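Local coordinates for protein NG, ng-dimethylarginine dimethylaminohydrolase (Pseudomonas aeruginosa, PDB 1H70) that hydrolyses monomethylated and asymmetrically dimethylated arginine, inhibitors of nitric oxide synthase, to citrulline with release of methylamine or dimethylamine, at residues F64-V69 with H163-L168; A116-M121 with A132-E137; H173-A178 with L229-I234; V213-P216 with T222-K225; R13-G18 with S239-I244. The protein carries 1 engineered substitution. One frame throughout, in Å; residues are numbered along the deposited sequence.

Contact 1: residues F64-V69 with H163-L168; sequences FVEDPV and HLKTGL. With CIR (citrulline), chain B.
In the substrate pocket of this pentein-fold hydrolase, Glu66 and Asp67 bind citrulline's ureido end, His163 lies by its N6, and Lys165 backs Glu66. Asp67 takes both nitrogens of that group: its OD2 accepts from citrulline N6 at 2.8 Å and its OD1 from N8 at 2.9 Å. Glu66 OE1 gives N8 a second acceptor at 3.1 Å. The other oxygen, OE2, receives Lys165 NZ in a 3.0 Å salt bridge, the ammonium standing well above the carboxylate plane (53° out of it). With CG anti to the backbone N (chi1 168°), the Glu66 chain runs out far enough to serve ligand and lysine together; Arg254 and Ser249 add to its grip, while Lys165 NZ also reaches Ile119 O. His163, the probable proton donor, lies with one ring face under Asp67 OD1, whose distance to NE2 is 3.7 Å; Glu115 holds that NE2, and CE1 comes to 3.4 Å from citrulline N6. Phe64 sets its CD1 3.7 Å from citrulline C3, an apolar surface suited to methylenes. Two carboxylates, themselves paired with Lys165, Arg254 and Arg86, thus form a receptor suited to the N-H groups of a guanidinium.

Contact 2: residues A116-M121 with A132-E137; sequences AGDIMM and ARTNAE. With CIR (citrulline), chain B.
Thr134 and Asp118 make almost the whole of this contact through one short hydrogen bond, and it uses the less common anti side of the carboxylate. Thr134 OG1 donates to Asp118 OD2 over 2.7 Å, tilted 25° from the carboxylate plane, the two side chains reaching for each other from opposite directions. Chi1 of -68° puts OG1 beside the threonine's own backbone N and opposite its carbonyl carbon, where it can also accept from the backbone N of Glu115. The aspartate is gripped at both oxygens: OD2 has Ser131 OG as a further partner, and OD1 takes Leu164 N. Aspartate suits this buried spot, where its two oxygens serve Thr134, Ser131 and Leu164 N. Next to Thr134, Arg133 touches Asp118 only through its CB, then bends at chi2 and carries its guanidinium away to the citrulline carboxylate. There the two groups meet edge on: NH1 binds O at 2.9 Å and NH2 binds OXT at 3.1 Å, both nearly straight, while Glu115 pairs with NH1. Gly117, without a side chain, lets its CA approach citrulline N8 to 3.3 Å. Beyond Asp118 the chain enters strand 119-122, an outer strand antiparallel to 125-130, whereas beyond Thr134 Asn135 N-caps helix 136-148 by binding Gly138 N through OD1; the contact thus ties the turn before the strand to the loop that leads into the helix.

Contact 3: residues H173-A178 with L229-I234; sequences HNNLLA and LGYRVI
Asn175 and Tyr231 meet where two three-stranded sheets of the pentein propeller come together, one holding strand 175-178 and the other strand 232-236. The first shell is a polar clasp: Asn175 ND2 donates to Tyr231 OH over 2.9 Å, almost straight at 172° and in the amide plane. Amide and ring planes stand 89° apart, and ND2 lies at the ring's edge, near its plane. Leu229 also touches Asn175, bringing CD2 to 3.9 Å from its OD1, the two side chains coming from opposite directions. His173, on the solvent side, turns its ring edge to the tyrosine, with CD2 3.6 Å from Tyr231 OH, and has NE2 bonded to Glu211. The hydroxyl in turn makes a weak hydrogen bond to Leu171 O. Further out, Tyr231 is seated by Val213 of strand 212-216 and Ile226 of helix 220-227, apolar neighbours for a long aromatic ring. Gly230, the first residue past that helix to leave helical angles, takes a positive phi that glycine tolerates easily. An asparagine suits its place because the amide works both ways: OD1 accepts from Asn192 ND2 on the neighbouring strand 192-195, which fixes the rotation of the group.

Contact 4: residues V213-P216 with T222-K225; sequences VIMP and TREK
Met215 lays its thioether against the start of helix 220-227, meeting Arg223 and, more lightly, Thr222. Sulfur and methyl share the touching: SD lies 3.6 Å from Arg223 CB and equally near, 3.6 Å, to Arg223 CA, so it rests on the root of the arginine side chain where this leaves the helix. Met215 CG stands between its backbone N and carbonyl carbon (chi1 70°), a crowded position that sends the chain out toward the helix; a further bend at chi3 (-61°) swings the methyl along the helix surface. There CE comes within 3.7 Å of Arg223 N and 3.9 Å of Thr222 CG2. Strand 212-216, helix 220-227 and strand 232-236 form a beta-alpha-beta crossover, whose two strands run parallel as neighbours, and Met215 sits in the layer between sheet and helix. A slim, flexible methionine suits that layer, since it can follow the backbone as well as the side chains, and Val233 of the next strand packs on it too. Arg223 crosses the methionine at about a right angle; of its side chain, only the CB and CG end meets Met215, CG being 3.9 Å from SD, and the guanidinium leads away to a long, weak ion pair with Glu235. Thr222 is divided likewise, offering CG2 to the methyl of Met215 while its OG1 bonds Glu200 OE1.

Contact 5: residues R13-G18 with S239-I244; sequences RSLVDG and SEYRKI. With CIR (citrulline), chain B.
Gly18 and Ile244 bring their CA atoms within 6.1 Å of each other, each just after a tight turn: Gly18 N bonds back to Leu15 O, and Ile244 N to Tyr241 O. Across this gap the side chains are apolar. Leu15 is the wedge, its CG anti to the backbone N (chi1 -179°), which carries its methyls to Tyr241 and Ile244. CD1 meets Ile244 CD1 at 3.5 Å, a tight methyl-to-methyl touch, and CD2 meets Tyr241 CE2 at 3.9 Å, with the two chains at roughly a right angle. Leucine suits the spot because its fork serves two partners at once. Ile244 does the same from the other side, its CD1 on Leu15 and its CG2 3.7 Å from Gly18 O. Gly18, having no side chain, lets Ile244 CD1 come close to its CA. Tyr241 is tethered at its far end, OH bonding Ala32 O of helix 29-43, while Ala32 also lies against Leu15. On the flank, Lys243 NZ forms a 2.7 Å salt bridge with Glu240 OE1, whose other oxygen takes Ser239 OG, linking Ser239, Glu240 and Lys243. Ile244 spends its side chain on the packing and its carbonyl on the ligand: O accepts from the citrulline amino N at 2.8 Å, and the apolar packing is consistent with placing that carbonyl to receive the alpha-amino group.

How the contacts relate
Followed from the N terminus, the chain opens the widest loop at 13-18, which contact 5 closes only at 239-244, and the other four contacts are nested within it. Contact 1, from 64-69 to 163-168, encloses contact 2; these two touch directly, and contacts 1, 2 and 5 all touch the citrulline, Phe64 also packing on Tyr241 and Ile244. Contact 3 opens after contact 1 has closed and holds contact 4 inside its own loop, both reaching the sheet of strands 212-216 and 232-236. No pair crosses. Leu168 packs on strand 175-178, joining the pocket side to the sheet-to-sheet junction, and the chain then runs from strand 232-236 into the helical turn of contact 5.

Contact 1: residues F64-V69 with H163-L168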
# COMPACT_ATOMS: atom_id res chain seq x y z
N PHE A 64 5.81 6.36 3.43
CA PHE A 64 4.95 5.19 3.23
C PHE A 64 3.67 5.28 4.06
O PHE A 64 3.42 4.48 4.99
CB PHE A 64 5.72 3.90 3.53
CG PHE A 64 6.96 3.76 2.67
CD1 PHE A 64 8.21 3.58 3.25
CD2 PHE A 64 6.85 3.85 1.30
CE1 PHE A 64 9.34 3.47 2.45
CE2 PHE A 64 7.99 3.73 0.48
CZ PHE A 64 9.23 3.53 1.06
N VAL A 65 2.84 6.24 3.68
CA VAL A 65 1.58 6.52 4.38
C VAL A 65 0.56 5.38 4.31
O VAL A 65 -0.40 5.37 5.11
CB VAL A 65 0.92 7.83 3.87
CG1 VAL A 65 1.83 9.01 4.18
CG2 VAL A 65 0.57 7.73 2.37
N GLU A 66 0.76 4.42 3.41
CA GLU A 66 -0.14 3.27 3.39
C GLU A 66 -0.17 2.54 4.73
O GLU A 66 -1.22 2.09 5.11
CB GLU A 66 0.31 2.28 2.30
CG GLU A 66 -0.38 0.92 2.37
CD GLU A 66 -0.46 0.24 1.02
OE1 GLU A 66 0.52 -0.44 0.65
OE2 GLU A 66 -1.48 0.37 0.34
N ASP A 67 0.94 2.44 5.45
CA ASP A 67 0.94 1.62 6.68
C ASP A 67 0.17 2.12 7.91
O ASP A 67 -0.52 1.34 8.57
CB ASP A 67 2.37 1.18 6.99
CG ASP A 67 2.94 0.39 5.85
OD1 ASP A 67 2.24 -0.57 5.39
OD2 ASP A 67 4.04 0.67 5.38
N PRO A 68 0.26 3.40 8.25
CA PRO A 68 -0.43 3.91 9.44
C PRO A 68 -1.96 3.99 9.42
O PRO A 68 -2.53 4.25 10.48
CB PRO A 68 0.17 5.31 9.64
CG PRO A 68 0.89 5.65 8.37
CD PRO A 68 1.12 4.41 7.60
N VAL A 69 -2.65 3.76 8.31
CA VAL A 69 -4.09 3.88 8.27
C VAL A 69 -4.69 3.02 7.18
O VAL A 69 -4.06 2.75 6.17
CB VAL A 69 -4.59 5.31 7.88
CG1 VAL A 69 -6.06 5.49 8.32
CG2 VAL A 69 -3.73 6.45 8.40
N HIS A 163 5.17 -7.45 3.53
CA HIS A 163 3.75 -7.27 3.73
C HIS A 163 3.05 -8.03 2.60
O HIS A 163 3.64 -8.26 1.55
CB HIS A 163 3.25 -5.82 3.55
CG HIS A 163 3.78 -4.83 4.55
ND1 HIS A 163 4.77 -3.92 4.24
CD2 HIS A 163 3.44 -4.61 5.83
CE1 HIS A 163 5.03 -3.19 5.32
NE2 HIS A 163 4.23 -3.57 6.28
N LEU A 164 1.78 -8.31 2.79
CA LEU A 164 1.00 -9.00 1.77
C LEU A 164 1.10 -8.33 0.39
O LEU A 164 1.34 -8.98 -0.63
CB LEU A 164 -0.47 -9.00 2.21
CG LEU A 164 -1.47 -9.76 1.32
CD1 LEU A 164 -1.36 -11.25 1.63
CD2 LEU A 164 -2.87 -9.27 1.63
N LYS A 165 0.92 -7.00 0.35
CA LYS A 165 0.92 -6.27 -0.93
C LYS A 165 2.27 -6.09 -1.60
O LYS A 165 2.36 -5.54 -2.71
CB LYS A 165 0.11 -4.99 -0.87
CG LYS A 165 -1.39 -5.29 -0.71
CD LYS A 165 -2.26 -4.09 -1.06
CE LYS A 165 -1.99 -2.88 -0.16
NZ LYS A 165 -3.23 -2.00 -0.15
N THR A 166 3.32 -6.64 -1.01
CA THR A 166 4.63 -6.68 -1.63
C THR A 166 4.52 -7.58 -2.86
O THR A 166 5.21 -7.37 -3.87
CB THR A 166 5.64 -7.32 -0.68
OG1 THR A 166 5.93 -6.41 0.40
CG2 THR A 166 6.98 -7.61 -1.36
N GLY A 167 3.69 -8.61 -2.73
CA GLY A 167 3.53 -9.58 -3.81
C GLY A 167 2.13 -9.74 -4.35
O GLY A 167 1.83 -10.75 -5.00
N LEU A 168 1.27 -8.75 -4.16
CA LEU A 168 -0.11 -8.85 -4.63
C LEU A 168 -0.70 -7.47 -4.88
O LEU A 168 -0.34 -6.51 -4.20
CB LEU A 168 -1.00 -9.49 -3.57
CG LEU A 168 -1.09 -10.99 -3.38
CD1 LEU A 168 -1.71 -11.28 -2.02
CD2 LEU A 168 -1.92 -11.58 -4.52
C CIR B . 9.52 -0.36 6.19
O CIR B . 8.53 -0.29 6.97
OXT CIR B . 10.41 -1.29 6.36
CA CIR B . 9.63 0.57 5.01
N CIR B . 11.05 0.80 4.68
C3 CIR B . 8.86 -0.01 3.80
C4 CIR B . 7.35 -0.01 4.10
C5 CIR B . 6.61 -0.62 2.92
N6 CIR B . 5.16 -0.58 3.13
C7 CIR B . 4.25 -0.88 2.22
O7 CIR B . 4.54 -1.23 1.07
N8 CIR B . 2.95 -0.78 2.57

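Contact 2: residues A116-M121 with A132-E137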
# COMPACT_ATOMS: atom_id res chain seq x y z
N ALA A 116 -1.04 -1.36 7.33
CA ALA A 116 -2.00 -1.51 6.23
C ALA A 116 -1.48 -2.00 4.89
O ALA A 116 -2.27 -2.35 4.02
CB ALA A 116 -2.85 -0.23 6.05
N GLY A 117 -0.17 -2.09 4.72
CA GLY A 117 0.41 -2.68 3.51
C GLY A 117 0.08 -4.17 3.46
O GLY A 117 0.17 -4.82 2.42
N ASP A 118 -0.31 -4.72 4.62
CA ASP A 118 -0.71 -6.11 4.74
C ASP A 118 -2.18 -6.31 4.36
O ASP A 118 -2.69 -7.43 4.42
CB ASP A 118 -0.52 -6.60 6.18
CG ASP A 118 0.86 -7.14 6.45
OD1 ASP A 118 1.33 -7.98 5.64
OD2 ASP A 118 1.51 -6.79 7.48
N ILE A 119 -2.85 -5.22 4.00
CA ILE A 119 -4.28 -5.28 3.68
C ILE A 119 -4.60 -5.00 2.23
O ILE A 119 -4.29 -3.93 1.68
CB ILE A 119 -5.08 -4.34 4.62
CG1 ILE A 119 -4.82 -4.72 6.08
CG2 ILE A 119 -6.63 -4.47 4.35
CD1 ILE A 119 -5.39 -3.74 7.12
N MET A 120 -5.32 -5.94 1.61
CA MET A 120 -5.75 -5.80 0.22
C MET A 120 -7.29 -5.75 0.10
O MET A 120 -7.95 -6.69 0.46
CB MET A 120 -5.24 -6.97 -0.62
CG MET A 120 -5.54 -6.81 -2.11
SD MET A 120 -4.86 -8.11 -3.15
CE MET A 120 -5.68 -9.57 -2.43
N MET A 121 -7.82 -4.63 -0.39
CA MET A 121 -9.26 -4.41 -0.52
C MET A 121 -9.78 -4.91 -1.85
O MET A 121 -9.32 -4.46 -2.91
CB MET A 121 -9.55 -2.91 -0.42
CG MET A 121 -11.00 -2.52 -0.67
SD MET A 121 -11.32 -0.73 -0.38
CE MET A 121 -10.67 -0.09 -1.94
N ALA A 132 5.43 -10.15 9.85
CA ALA A 132 6.26 -9.71 10.98
C ALA A 132 5.77 -8.37 11.50
O ALA A 132 6.11 -7.98 12.63
CB ALA A 132 7.71 -9.59 10.56
N ARG A 133 4.99 -7.67 10.68
CA ARG A 133 4.48 -6.35 11.04
C ARG A 133 3.00 -6.36 11.49
O ARG A 133 2.57 -5.48 12.24
CB ARG A 133 4.62 -5.40 9.86
CG ARG A 133 6.06 -5.25 9.35
CD ARG A 133 6.94 -4.50 10.36
NE ARG A 133 8.33 -4.36 9.87
CZ ARG A 133 8.66 -3.45 9.00
NH1 ARG A 133 7.76 -2.58 8.54
NH2 ARG A 133 9.93 -3.34 8.60
N THR A 134 2.22 -7.31 11.00
CA THR A 134 0.81 -7.42 11.35
C THR A 134 0.56 -8.75 12.03
O THR A 134 0.62 -9.77 11.35
CB THR A 134 -0.04 -7.33 10.08
OG1 THR A 134 0.07 -5.99 9.56
CG2 THR A 134 -1.56 -7.55 10.35
N ASN A 135 0.26 -8.72 13.34
CA ASN A 135 0.03 -9.96 14.07
C ASN A 135 -1.45 -10.37 14.08
O ASN A 135 -2.32 -9.61 13.71
CB ASN A 135 0.66 -9.90 15.47
CG ASN A 135 0.01 -8.93 16.41
OD1 ASN A 135 -1.10 -8.44 16.19
ND2 ASN A 135 0.72 -8.65 17.52
N ALA A 136 -1.71 -11.62 14.45
CA ALA A 136 -3.06 -12.16 14.47
C ALA A 136 -4.05 -11.38 15.34
O ALA A 136 -5.24 -11.31 15.04
CB ALA A 136 -2.98 -13.62 14.95
N GLU A 137 -3.57 -10.80 16.44
CA GLU A 137 -4.44 -10.01 17.32
C GLU A 137 -4.84 -8.73 16.60
O GLU A 137 -5.98 -8.31 16.66
CB GLU A 137 -3.76 -9.68 18.64
CG GLU A 137 -4.47 -8.65 19.53
CD GLU A 137 -5.90 -9.00 19.94
OE1 GLU A 137 -6.27 -10.19 19.90
OE2 GLU A 137 -6.65 -8.09 20.35
C CIR B . 9.52 -0.36 6.19
O CIR B . 8.53 -0.29 6.97
OXT CIR B . 10.41 -1.29 6.36
CA CIR B . 9.63 0.57 5.01
N CIR B . 11.05 0.80 4.68
C3 CIR B . 8.86 -0.01 3.80
C4 CIR B . 7.35 -0.01 4.10
C5 CIR B . 6.61 -0.62 2.92
N6 CIR B . 5.16 -0.58 3.13
C7 CIR B . 4.25 -0.88 2.22
O7 CIR B . 4.54 -1.23 1.07
N8 CIR B . 2.95 -0.78 2.57

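Contact 3: residues H173-A178 with L229-I234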
# COMPACT_ATOMS: atom_id res chain seq x y z
N HIS A 173 -12.25 -5.48 -11.29
CA HIS A 173 -12.71 -6.39 -12.36
C HIS A 173 -12.19 -7.83 -12.26
O HIS A 173 -12.08 -8.52 -13.27
CB HIS A 173 -12.40 -5.80 -13.74
CG HIS A 173 -12.75 -4.35 -13.87
ND1 HIS A 173 -14.05 -3.88 -13.79
CD2 HIS A 173 -11.96 -3.26 -14.02
CE1 HIS A 173 -14.04 -2.57 -13.91
NE2 HIS A 173 -12.78 -2.17 -14.06
N ASN A 174 -11.85 -8.29 -11.07
CA ASN A 174 -11.38 -9.64 -10.82
C ASN A 174 -9.94 -9.90 -11.28
O ASN A 174 -9.51 -11.03 -11.28
CB ASN A 174 -12.34 -10.70 -11.43
CG ASN A 174 -12.33 -12.00 -10.66
OD1 ASN A 174 -12.29 -12.00 -9.43
ND2 ASN A 174 -12.37 -13.14 -11.35
N ASN A 175 -9.20 -8.86 -11.64
CA ASN A 175 -7.84 -9.03 -12.13
C ASN A 175 -6.89 -8.87 -10.97
O ASN A 175 -6.88 -7.79 -10.37
CB ASN A 175 -7.53 -8.01 -13.23
CG ASN A 175 -8.40 -8.22 -14.45
OD1 ASN A 175 -8.62 -9.37 -14.80
ND2 ASN A 175 -8.93 -7.16 -15.06
N LEU A 176 -6.16 -9.93 -10.64
CA LEU A 176 -5.24 -9.93 -9.50
C LEU A 176 -3.78 -10.16 -9.89
O LEU A 176 -3.46 -11.19 -10.47
CB LEU A 176 -5.67 -11.03 -8.53
CG LEU A 176 -4.83 -11.17 -7.23
CD1 LEU A 176 -5.01 -9.93 -6.33
CD2 LEU A 176 -5.24 -12.43 -6.43
N LEU A 177 -2.88 -9.24 -9.55
CA LEU A 177 -1.45 -9.48 -9.79
C LEU A 177 -0.94 -10.35 -8.63
O LEU A 177 -1.24 -10.08 -7.47
CB LEU A 177 -0.62 -8.18 -9.80
CG LEU A 177 -0.98 -7.10 -10.83
CD1 LEU A 177 -0.00 -5.94 -10.73
CD2 LEU A 177 -0.97 -7.69 -12.26
N ALA A 178 -0.18 -11.40 -8.94
CA ALA A 178 0.35 -12.26 -7.89
C ALA A 178 1.75 -12.77 -8.22
O ALA A 178 2.07 -13.13 -9.36
CB ALA A 178 -0.54 -13.45 -7.59
N LEU A 229 -5.28 -5.77 -20.59
CA LEU A 229 -6.55 -5.90 -19.91
C LEU A 229 -7.46 -4.69 -20.16
O LEU A 229 -8.68 -4.80 -19.99
CB LEU A 229 -6.35 -6.19 -18.43
CG LEU A 229 -5.84 -7.62 -18.21
CD1 LEU A 229 -5.08 -7.74 -16.91
CD2 LEU A 229 -6.99 -8.61 -18.27
N GLY A 230 -6.90 -3.56 -20.58
CA GLY A 230 -7.69 -2.39 -20.91
C GLY A 230 -7.43 -1.16 -20.06
O GLY A 230 -8.06 -0.12 -20.25
N TYR A 231 -6.50 -1.27 -19.12
CA TYR A 231 -6.16 -0.16 -18.24
C TYR A 231 -5.20 0.84 -18.88
O TYR A 231 -4.37 0.47 -19.69
CB TYR A 231 -5.49 -0.69 -16.97
CG TYR A 231 -6.32 -1.68 -16.19
CD1 TYR A 231 -7.40 -1.26 -15.45
CD2 TYR A 231 -6.01 -3.03 -16.20
CE1 TYR A 231 -8.18 -2.17 -14.72
CE2 TYR A 231 -6.76 -3.95 -15.49
CZ TYR A 231 -7.84 -3.51 -14.75
OH TYR A 231 -8.57 -4.44 -14.04
N ARG A 232 -5.30 2.10 -18.48
CA ARG A 232 -4.35 3.11 -18.93
C ARG A 232 -3.15 2.98 -18.01
O ARG A 232 -3.23 3.34 -16.84
CB ARG A 232 -4.92 4.52 -18.81
CG ARG A 232 -6.06 4.78 -19.77
CD ARG A 232 -6.64 6.18 -19.65
NE ARG A 232 -5.66 7.22 -19.92
CZ ARG A 232 -5.92 8.51 -19.81
NH1 ARG A 232 -7.12 8.93 -19.44
NH2 ARG A 232 -4.97 9.41 -20.07
N VAL A 233 -2.04 2.46 -18.53
CA VAL A 233 -0.88 2.25 -17.67
C VAL A 233 0.07 3.44 -17.62
O VAL A 233 0.47 4.00 -18.65
CB VAL A 233 -0.16 0.93 -18.03
CG1 VAL A 233 1.01 0.65 -17.07
CG2 VAL A 233 -1.15 -0.22 -18.03
N ILE A 234 0.42 3.83 -16.40
CA ILE A 234 1.35 4.93 -16.17
C ILE A 234 2.59 4.36 -15.48
O ILE A 234 2.46 3.74 -14.44
CB ILE A 234 0.73 6.01 -15.29
CG1 ILE A 234 -0.59 6.51 -15.88
CG2 ILE A 234 1.73 7.16 -15.09
CD1 ILE A 234 -1.38 7.41 -14.93

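Contact 4: residues V213-P216 with T222-K225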
# COMPACT_ATOMS: atom_id res chain seq x y z
N VAL A 213 -3.60 2.50 -14.13
CA VAL A 213 -2.85 1.61 -13.24
C VAL A 213 -1.45 2.19 -13.19
O VAL A 213 -0.77 2.33 -14.23
CB VAL A 213 -2.83 0.12 -13.63
CG1 VAL A 213 -1.76 -0.59 -12.79
CG2 VAL A 213 -4.16 -0.56 -13.35
N ILE A 214 -1.02 2.59 -12.00
CA ILE A 214 0.30 3.18 -11.82
C ILE A 214 1.26 2.07 -11.40
O ILE A 214 0.96 1.33 -10.45
CB ILE A 214 0.27 4.33 -10.80
CG1 ILE A 214 -0.57 5.50 -11.37
CG2 ILE A 214 1.69 4.82 -10.50
CD1 ILE A 214 -0.86 6.62 -10.38
N MET A 215 2.37 1.92 -12.10
CA MET A 215 3.28 0.82 -11.80
C MET A 215 4.72 1.32 -11.89
O MET A 215 4.97 2.37 -12.52
CB MET A 215 3.08 -0.32 -12.83
CG MET A 215 3.60 0.08 -14.20
SD MET A 215 3.50 -1.24 -15.46
CE MET A 215 4.54 -2.44 -14.71
N PRO A 216 5.66 0.58 -11.29
CA PRO A 216 7.08 0.94 -11.37
C PRO A 216 7.58 0.83 -12.82
O PRO A 216 7.16 -0.07 -13.59
CB PRO A 216 7.77 -0.11 -10.50
CG PRO A 216 6.81 -1.26 -10.43
CD PRO A 216 5.44 -0.65 -10.51
N THR A 222 5.22 -7.21 -17.29
CA THR A 222 4.09 -6.91 -16.44
C THR A 222 3.29 -5.76 -17.01
O THR A 222 2.06 -5.77 -17.01
CB THR A 222 4.60 -6.54 -15.03
OG1 THR A 222 5.21 -7.69 -14.43
CG2 THR A 222 3.40 -6.15 -14.15
N ARG A 223 3.98 -4.76 -17.54
CA ARG A 223 3.30 -3.62 -18.16
C ARG A 223 2.40 -4.09 -19.30
O ARG A 223 1.28 -3.60 -19.47
CB ARG A 223 4.35 -2.62 -18.65
CG ARG A 223 3.79 -1.40 -19.34
CD ARG A 223 3.85 -1.60 -20.84
NE ARG A 223 2.77 -0.97 -21.59
CZ ARG A 223 2.54 0.33 -21.67
NH1 ARG A 223 3.29 1.20 -21.01
NH2 ARG A 223 1.53 0.77 -22.42
N GLU A 224 2.87 -5.05 -20.08
CA GLU A 224 2.04 -5.55 -21.19
C GLU A 224 0.87 -6.42 -20.69
O GLU A 224 -0.24 -6.38 -21.27
CB GLU A 224 2.90 -6.27 -22.23
CG GLU A 224 2.13 -6.74 -23.46
CD GLU A 224 1.53 -5.61 -24.29
OE1 GLU A 224 1.86 -4.43 -24.08
OE2 GLU A 224 0.70 -5.93 -25.17
N LYS A 225 1.10 -7.19 -19.64
CA LYS A 225 0.03 -8.02 -19.07
C LYS A 225 -1.11 -7.13 -18.56
O LYS A 225 -2.28 -7.44 -18.75
CB LYS A 225 0.58 -8.96 -18.00
CG LYS A 225 1.59 -9.98 -18.52
CD LYS A 225 2.03 -10.96 -17.43
CE LYS A 225 3.16 -11.85 -17.92
NZ LYS A 225 2.90 -13.27 -17.55

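Contact 5: residues R13-G18 with S239-I244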
# COMPACT_ATOMS: atom_id res chain seq x y z
N ARG A 13 14.58 13.90 4.54
CA ARG A 13 15.97 13.65 4.23
C ARG A 13 16.39 12.35 4.90
O ARG A 13 17.26 11.63 4.37
CB ARG A 13 16.89 14.77 4.72
CG ARG A 13 16.80 16.07 3.91
CD ARG A 13 17.65 17.19 4.52
NE ARG A 13 17.17 17.60 5.84
CZ ARG A 13 16.18 18.47 6.03
NH1 ARG A 13 15.57 18.99 4.98
NH2 ARG A 13 15.78 18.81 7.25
N SER A 14 15.80 12.04 6.05
CA SER A 14 16.12 10.80 6.78
C SER A 14 15.68 9.51 6.07
O SER A 14 15.96 8.42 6.55
CB SER A 14 15.61 10.82 8.23
OG SER A 14 14.21 10.99 8.25
N LEU A 15 15.02 9.65 4.93
CA LEU A 15 14.60 8.52 4.08
C LEU A 15 15.81 7.62 3.79
O LEU A 15 15.66 6.41 3.68
CB LEU A 15 14.10 9.02 2.72
CG LEU A 15 13.61 7.95 1.73
CD1 LEU A 15 12.16 7.61 2.03
CD2 LEU A 15 13.74 8.38 0.27
N VAL A 16 16.99 8.21 3.64
CA VAL A 16 18.19 7.43 3.36
C VAL A 16 18.43 6.36 4.41
O VAL A 16 19.08 5.35 4.12
CB VAL A 16 19.46 8.29 3.22
CG1 VAL A 16 19.27 9.32 2.10
CG2 VAL A 16 19.83 8.95 4.53
N ASP A 17 17.94 6.60 5.63
CA ASP A 17 18.06 5.68 6.75
C ASP A 17 16.77 4.89 7.01
O ASP A 17 16.53 4.43 8.14
CB ASP A 17 18.41 6.47 8.03
CG ASP A 17 19.74 7.20 7.92
OD1 ASP A 17 20.66 6.67 7.28
OD2 ASP A 17 19.95 8.30 8.45
N GLY A 18 15.93 4.74 5.99
CA GLY A 18 14.70 3.99 6.13
C GLY A 18 14.98 2.51 6.40
O GLY A 18 16.01 2.00 6.00
N SER A 239 12.76 3.41 -8.12
CA SER A 239 13.96 2.69 -7.72
C SER A 239 14.49 3.07 -6.33
O SER A 239 15.02 2.21 -5.62
CB SER A 239 15.07 2.91 -8.76
OG SER A 239 15.67 4.18 -8.60
N GLU A 240 14.35 4.32 -5.92
CA GLU A 240 14.87 4.72 -4.61
C GLU A 240 14.01 4.17 -3.48
O GLU A 240 14.51 3.94 -2.38
CB GLU A 240 15.02 6.24 -4.54
CG GLU A 240 16.01 6.78 -5.56
CD GLU A 240 17.30 5.96 -5.66
OE1 GLU A 240 18.20 6.04 -4.78
OE2 GLU A 240 17.41 5.22 -6.66
N TYR A 241 12.73 3.92 -3.76
CA TYR A 241 11.86 3.34 -2.73
C TYR A 241 12.03 1.82 -2.68
O TYR A 241 11.91 1.21 -1.61
CB TYR A 241 10.42 3.82 -2.90
CG TYR A 241 10.40 5.33 -2.83
CD1 TYR A 241 10.38 6.10 -3.99
CD2 TYR A 241 10.47 5.97 -1.61
CE1 TYR A 241 10.39 7.49 -3.91
CE2 TYR A 241 10.47 7.35 -1.51
CZ TYR A 241 10.45 8.10 -2.66
OH TYR A 241 10.47 9.48 -2.57
N ARG A 242 12.33 1.21 -3.82
CA ARG A 242 12.61 -0.22 -3.89
C ARG A 242 13.74 -0.61 -2.95
O ARG A 242 13.73 -1.68 -2.30
CB ARG A 242 12.91 -0.65 -5.35
CG ARG A 242 13.29 -2.13 -5.47
CD ARG A 242 13.36 -2.59 -6.92
NE ARG A 242 13.94 -3.93 -7.05
CZ ARG A 242 15.19 -4.20 -7.43
NH1 ARG A 242 16.07 -3.23 -7.72
NH2 ARG A 242 15.58 -5.48 -7.51
N LYS A 243 14.73 0.29 -2.81
CA LYS A 243 15.86 0.08 -1.92
C LYS A 243 15.44 -0.10 -0.46
O LYS A 243 16.16 -0.74 0.30
CB LYS A 243 16.84 1.25 -1.98
CG LYS A 243 17.63 1.30 -3.27
CD LYS A 243 18.41 2.62 -3.39
CE LYS A 243 19.18 2.67 -4.70
NZ LYS A 243 19.95 3.96 -4.76
N ILE A 244 14.32 0.51 -0.08
CA ILE A 244 13.82 0.38 1.28
C ILE A 244 12.46 -0.33 1.28
O ILE A 244 11.54 0.03 2.03
CB ILE A 244 13.84 1.72 2.10
CG1 ILE A 244 13.10 2.83 1.35
CG2 ILE A 244 15.30 2.10 2.41
CD1 ILE A 244 13.09 4.19 2.10
C CIR B . 9.52 -0.36 6.19
O CIR B . 8.53 -0.29 6.97
OXT CIR B . 10.41 -1.29 6.36
CA CIR B . 9.63 0.57 5.01
N CIR B . 11.05 0.80 4.68
C3 CIR B . 8.86 -0.01 3.80
C4 CIR B . 7.35 -0.01 4.10
C5 CIR B . 6.61 -0.62 2.92
N6 CIR B . 5.16 -0.58 3.13
C7 CIR B . 4.25 -0.88 2.22
O7 CIR B . 4.54 -1.23 1.07
N8 CIR B . 2.95 -0.78 2.57